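Local coordinates for protein O-phospho-L-seryl-tRNA:Cys-tRNA synthase (Methanocaldococcus jannaschii DSM 2661, PDB 5X6B) that probably converts O-phosphoseryl-tRNA(Cys) to cysteinyl-tRNA(Cys), using a pyridoxal phosphate cofactor carried on a lysine, at residues B[193-205]-B[224-237]. Numbering follows the deposited sequence.
Sequences NVGLILLTHVDGE and IPFLLNCAYTVGRM
I197 and F226 pair in parallel, CA to CA 4.7 Å, where strands 194-200 and 226-229 lie side by side in the mixed seven-strand sheet of this fold type I pyridoxal phosphate enzyme. Helix 212-221 completes the beta-alpha-beta unit. Five backbone hydrogen bonds link the segments, from I197 N to P225 O (2.7 Å) through to H201 N to N229 O, where the donor tilts 34° from the carbonyl plane.

The tightly packed part is the run of bridged pairs from I197/F226 to T200/N229. I197 and L199 pack on helices 179-188 and 212-221, and F226 on the latter. With its CG anti to the backbone N (chi1 178°), F226 turns a ring edge to strand 194-200; L199 CB sits near the ring plane, 3.6 Å from CE1. L198 and L227, on the face met by helix 122-132, run alongside each other, CD1 to CD2 3.7 Å. The looser, partly solvent-facing side is at G195 and P225, where G195 O still touches P225 CD at 3.5 Å; V194 and I224 beside them are buried.

At the C-terminal end of strand 226-229, N229 ND2 hydrogen-bonds N1 of the pyridoxal-lysine at position 255; its OD1 accepts from A231 N in an Asx turn. L228 CD2 makes a CH-pi contact over one face of the H201 ring, offset toward the rim, 4.2 Å from its centroid, and H201 ND1 shares a 3.3 Å hydrogen bond with T233 OG1.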
loop_
_atom_site.group_PDB
_atom_site.type_symbol
_atom_site.label_atom_id
_atom_site.label_comp_id
_atom_site.label_asym_id
_atom_site.label_seq_id
_atom_site.Cartn_x
_atom_site.Cartn_y
_atom_site.Cartn_z
ATOM N N ASN B 193 -17.887 27.509 -24.059
ATOM C CA ASN B 193 -18.001 26.070 -24.252
ATOM C C ASN B 193 -17.952 25.306 -22.930
ATOM O O ASN B 193 -17.206 25.666 -22.019
ATOM C CB ASN B 193 -16.899 25.565 -25.185
ATOM C CG ASN B 193 -17.081 24.107 -25.561
ATOM O OD1 ASN B 193 -18.207 23.621 -25.687
ATOM N ND2 ASN B 193 -15.971 23.395 -25.730
ATOM N N VAL B 194 -18.761 24.257 -22.832
ATOM C CA VAL B 194 -18.758 23.389 -21.661
ATOM C C VAL B 194 -18.133 22.051 -22.020
ATOM O O VAL B 194 -18.711 21.266 -22.773
ATOM C CB VAL B 194 -20.175 23.162 -21.111
ATOM C CG1 VAL B 194 -20.148 22.131 -19.990
ATOM C CG2 VAL B 194 -20.765 24.475 -20.618
ATOM N N GLY B 195 -16.944 21.801 -21.480
ATOM C CA GLY B 195 -16.207 20.595 -21.798
ATOM C C GLY B 195 -16.569 19.416 -20.918
ATOM O O GLY B 195 -16.454 18.262 -21.334
ATOM N N LEU B 196 -17.020 19.701 -19.701
ATOM C CA LEU B 196 -17.276 18.640 -18.740
ATOM C C LEU B 196 -18.375 18.965 -17.728
ATOM O O LEU B 196 -18.413 20.057 -17.149
ATOM C CB LEU B 196 -15.982 18.305 -17.992
ATOM C CG LEU B 196 -16.029 17.115 -17.030
ATOM C CD1 LEU B 196 -16.333 15.836 -17.788
ATOM C CD2 LEU B 196 -14.721 16.996 -16.267
ATOM N N ILE B 197 -19.262 17.997 -17.517
ATOM C CA ILE B 197 -20.236 18.068 -16.433
ATOM C C ILE B 197 -19.795 17.184 -15.263
ATOM O O ILE B 197 -19.505 15.997 -15.440
ATOM C CB ILE B 197 -21.632 17.645 -16.905
ATOM C CG1 ILE B 197 -22.084 18.539 -18.055
ATOM C CG2 ILE B 197 -22.628 17.720 -15.760
ATOM C CD1 ILE B 197 -23.369 18.095 -18.684
ATOM N N LEU B 198 -19.746 17.772 -14.071
ATOM C CA LEU B 198 -19.232 17.081 -12.891
ATOM C C LEU B 198 -20.249 17.067 -11.750
ATOM O O LEU B 198 -20.805 18.103 -11.388
ATOM C CB LEU B 198 -17.926 17.742 -12.429
ATOM C CG LEU B 198 -17.103 17.097 -11.308
ATOM C CD1 LEU B 198 -15.622 17.336 -11.554
ATOM C CD2 LEU B 198 -17.497 17.641 -9.940
ATOM N N LEU B 199 -20.486 15.889 -11.181
ATOM C CA LEU B 199 -21.379 15.773 -10.033
ATOM C C LEU B 199 -20.695 15.085 -8.853
ATOM O O LEU B 199 -20.279 13.929 -8.948
ATOM C CB LEU B 199 -22.652 15.008 -10.408
ATOM C CG LEU B 199 -23.609 14.714 -9.246
ATOM C CD1 LEU B 199 -24.110 16.003 -8.602
ATOM C CD2 LEU B 199 -24.773 13.846 -9.704
ATOM N N THR B 200 -20.571 15.808 -7.745
ATOM C CA THR B 200 -20.075 15.223 -6.512
ATOM C C THR B 200 -21.150 14.299 -5.956
ATOM O O THR B 200 -22.129 14.766 -5.369
ATOM C CB THR B 200 -19.716 16.298 -5.476
ATOM O OG1 THR B 200 -18.761 17.201 -6.040
ATOM C CG2 THR B 200 -19.118 15.662 -4.239
ATOM N N HIS B 201 -20.970 12.994 -6.153
ATOM C CA HIS B 201 -22.010 12.010 -5.839
ATOM C C HIS B 201 -22.451 12.076 -4.379
ATOM O O HIS B 201 -23.643 12.008 -4.081
ATOM C CB HIS B 201 -21.525 10.602 -6.167
ATOM C CG HIS B 201 -22.631 9.611 -6.331
ATOM N ND1 HIS B 201 -22.403 8.271 -6.556
ATOM C CD2 HIS B 201 -23.976 9.765 -6.310
ATOM C CE1 HIS B 201 -23.559 7.640 -6.662
ATOM N NE2 HIS B 201 -24.529 8.525 -6.518
ATOM N N VAL B 202 -21.479 12.198 -3.482
ATOM C CA VAL B 202 -21.736 12.567 -2.096
ATOM C C VAL B 202 -20.727 13.643 -1.703
ATOM O O VAL B 202 -19.516 13.422 -1.766
ATOM C CB VAL B 202 -21.638 11.352 -1.130
ATOM C CG1 VAL B 202 -21.494 11.816 0.311
ATOM C CG2 VAL B 202 -22.856 10.459 -1.263
ATOM N N ASP B 203 -21.220 14.819 -1.328
ATOM C CA ASP B 203 -20.329 15.889 -0.901
ATOM C C ASP B 203 -19.696 15.551 0.438
ATOM O O ASP B 203 -20.231 14.743 1.198
ATOM C CB ASP B 203 -21.061 17.224 -0.793
ATOM C CG ASP B 203 -22.215 17.174 0.180
ATOM O OD1 ASP B 203 -23.084 16.281 0.039
ATOM O OD2 ASP B 203 -22.225 18.006 1.111
ATOM N N GLY B 204 -18.570 16.196 0.727
ATOM C CA GLY B 204 -17.812 15.920 1.930
ATOM C C GLY B 204 -18.058 16.903 3.053
ATOM O O GLY B 204 -17.321 16.926 4.038
ATOM N N GLU B 205 -19.095 17.718 2.916
ATOM C CA GLU B 205 -19.438 18.661 3.975
ATOM C C GLU B 205 -20.730 18.254 4.673
ATOM O O GLU B 205 -20.898 18.478 5.869
ATOM C CB GLU B 205 -19.565 20.081 3.419
ATOM C CG GLU B 205 -19.738 21.156 4.488
ATOM C CD GLU B 205 -18.522 21.296 5.391
ATOM O OE1 GLU B 205 -17.416 20.880 4.986
ATOM O OE2 GLU B 205 -18.676 21.825 6.509
ATOM N N ILE B 224 -22.666 16.561 -23.557
ATOM C CA ILE B 224 -21.477 16.957 -22.808
ATOM C C ILE B 224 -21.019 15.826 -21.887
ATOM O O ILE B 224 -21.834 15.234 -21.177
ATOM C CB ILE B 224 -21.736 18.229 -21.976
ATOM C CG1 ILE B 224 -22.283 19.342 -22.870
ATOM C CG2 ILE B 224 -20.464 18.693 -21.277
ATOM C CD1 ILE B 224 -22.756 20.556 -22.108
ATOM N N PRO B 225 -19.714 15.510 -21.911
ATOM C CA PRO B 225 -19.127 14.462 -21.065
ATOM C C PRO B 225 -19.451 14.630 -19.580
ATOM O O PRO B 225 -19.387 15.743 -19.046
ATOM C CB PRO B 225 -17.626 14.615 -21.315
ATOM C CG PRO B 225 -17.542 15.166 -22.696
ATOM C CD PRO B 225 -18.722 16.084 -22.840
ATOM N N PHE B 226 -19.793 13.518 -18.932
ATOM C CA PHE B 226 -20.235 13.521 -17.542
ATOM C C PHE B 226 -19.284 12.721 -16.645
ATOM O O PHE B 226 -19.125 11.505 -16.802
ATOM C CB PHE B 226 -21.663 12.966 -17.454
ATOM C CG PHE B 226 -22.216 12.879 -16.050
ATOM C CD1 PHE B 226 -21.999 13.894 -15.133
ATOM C CD2 PHE B 226 -23.000 11.798 -15.670
ATOM C CE1 PHE B 226 -22.520 13.818 -13.850
ATOM C CE2 PHE B 226 -23.531 11.719 -14.391
ATOM C CZ PHE B 226 -23.291 12.731 -13.480
ATOM N N LEU B 227 -18.644 13.425 -15.715
ATOM C CA LEU B 227 -17.806 12.792 -14.702
ATOM C C LEU B 227 -18.512 12.775 -13.351
ATOM O O LEU B 227 -18.846 13.826 -12.797
ATOM C CB LEU B 227 -16.462 13.513 -14.576
ATOM C CG LEU B 227 -15.678 13.242 -13.289
ATOM C CD1 LEU B 227 -15.214 11.799 -13.222
ATOM C CD2 LEU B 227 -14.499 14.190 -13.162
ATOM N N LEU B 228 -18.738 11.577 -12.824
ATOM C CA LEU B 228 -19.339 11.418 -11.503
ATOM C C LEU B 228 -18.252 11.205 -10.451
ATOM O O LEU B 228 -17.537 10.200 -10.482
ATOM C CB LEU B 228 -20.326 10.248 -11.503
ATOM C CG LEU B 228 -21.077 9.939 -10.206
ATOM C CD1 LEU B 228 -21.916 11.120 -9.745
ATOM C CD2 LEU B 228 -21.936 8.701 -10.382
ATOM N N ASN B 229 -18.110 12.163 -9.540
ATOM C CA ASN B 229 -17.123 12.044 -8.471
ATOM C C ASN B 229 -17.590 11.070 -7.405
ATOM O O ASN B 229 -18.291 11.448 -6.467
ATOM C CB ASN B 229 -16.833 13.399 -7.830
ATOM C CG ASN B 229 -15.757 13.316 -6.765
ATOM O OD1 ASN B 229 -15.065 12.307 -6.646
ATOM N ND2 ASN B 229 -15.617 14.376 -5.976
ATOM N N CYS B 230 -17.185 9.816 -7.547
ATOM C CA CYS B 230 -17.612 8.779 -6.630
ATOM C C CYS B 230 -16.652 8.577 -5.466
ATOM O O CYS B 230 -16.639 7.516 -4.836
ATOM C CB CYS B 230 -17.799 7.474 -7.383
ATOM S SG CYS B 230 -19.251 7.488 -8.430
ATOM N N ALA B 231 -15.838 9.589 -5.191
ATOM C CA ALA B 231 -15.176 9.667 -3.904
ATOM C C ALA B 231 -16.302 9.658 -2.888
ATOM O O ALA B 231 -17.298 10.352 -3.086
ATOM C CB ALA B 231 -14.328 10.924 -3.784
ATOM N N TYR B 232 -16.162 8.849 -1.844
ATOM C CA TYR B 232 -17.169 8.705 -0.780
ATOM C C TYR B 232 -18.392 7.872 -1.134
ATOM O O TYR B 232 -19.281 7.734 -0.295
ATOM C CB TYR B 232 -17.673 10.064 -0.282
ATOM C CG TYR B 232 -17.004 10.590 0.962
ATOM C CD1 TYR B 232 -16.650 9.741 2.005
ATOM C CD2 TYR B 232 -16.770 11.948 1.114
ATOM C CE1 TYR B 232 -16.050 10.229 3.146
ATOM C CE2 TYR B 232 -16.177 12.447 2.254
ATOM C CZ TYR B 232 -15.819 11.584 3.266
ATOM O OH TYR B 232 -15.223 12.080 4.402
ATOM N N THR B 233 -18.464 7.317 -2.341
ATOM C CA THR B 233 -19.534 6.354 -2.614
ATOM C C THR B 233 -19.009 4.993 -3.046
ATOM O O THR B 233 -19.484 3.968 -2.560
ATOM C CB THR B 233 -20.526 6.845 -3.691
ATOM O OG1 THR B 233 -19.830 7.124 -4.910
ATOM C CG2 THR B 233 -21.258 8.082 -3.217
ATOM N N VAL B 234 -18.048 4.970 -3.963
ATOM C CA VAL B 234 -17.504 3.695 -4.423
ATOM C C VAL B 234 -16.718 3.034 -3.302
ATOM O O VAL B 234 -15.757 3.602 -2.782
ATOM C CB VAL B 234 -16.611 3.859 -5.669
ATOM C CG1 VAL B 234 -15.739 2.640 -5.863
ATOM C CG2 VAL B 234 -17.470 4.071 -6.900
ATOM N N GLY B 235 -17.151 1.837 -2.923
ATOM C CA GLY B 235 -16.539 1.121 -1.821
ATOM C C GLY B 235 -17.352 1.184 -0.540
ATOM O O GLY B 235 -17.034 0.491 0.423
ATOM N N ARG B 236 -18.389 2.021 -0.522
ATOM C CA ARG B 236 -19.333 2.064 0.597
ATOM C C ARG B 236 -20.693 1.534 0.168
ATOM O O ARG B 236 -21.243 0.618 0.784
ATOM C CB ARG B 236 -19.493 3.484 1.140
ATOM C CG ARG B 236 -18.213 4.090 1.635
ATOM C CD ARG B 236 -18.417 5.346 2.472
ATOM N NE ARG B 236 -17.109 5.896 2.821
ATOM C CZ ARG B 236 -16.872 6.691 3.857
ATOM N NH1 ARG B 236 -15.645 7.134 4.090
ATOM N NH2 ARG B 236 -17.856 7.030 4.667
ATOM N N MET B 237 -21.233 2.135 -0.886
ATOM C CA MET B 237 -22.503 1.714 -1.459
ATOM C C MET B 237 -22.266 1.242 -2.887
ATOM O O MET B 237 -21.271 1.613 -3.502
ATOM C CB MET B 237 -23.519 2.858 -1.425
ATOM C CG MET B 237 -23.205 3.981 -2.390
ATOM S SD MET B 237 -24.329 5.379 -2.216
ATOM C CE MET B 237 -23.736 6.149 -0.713
#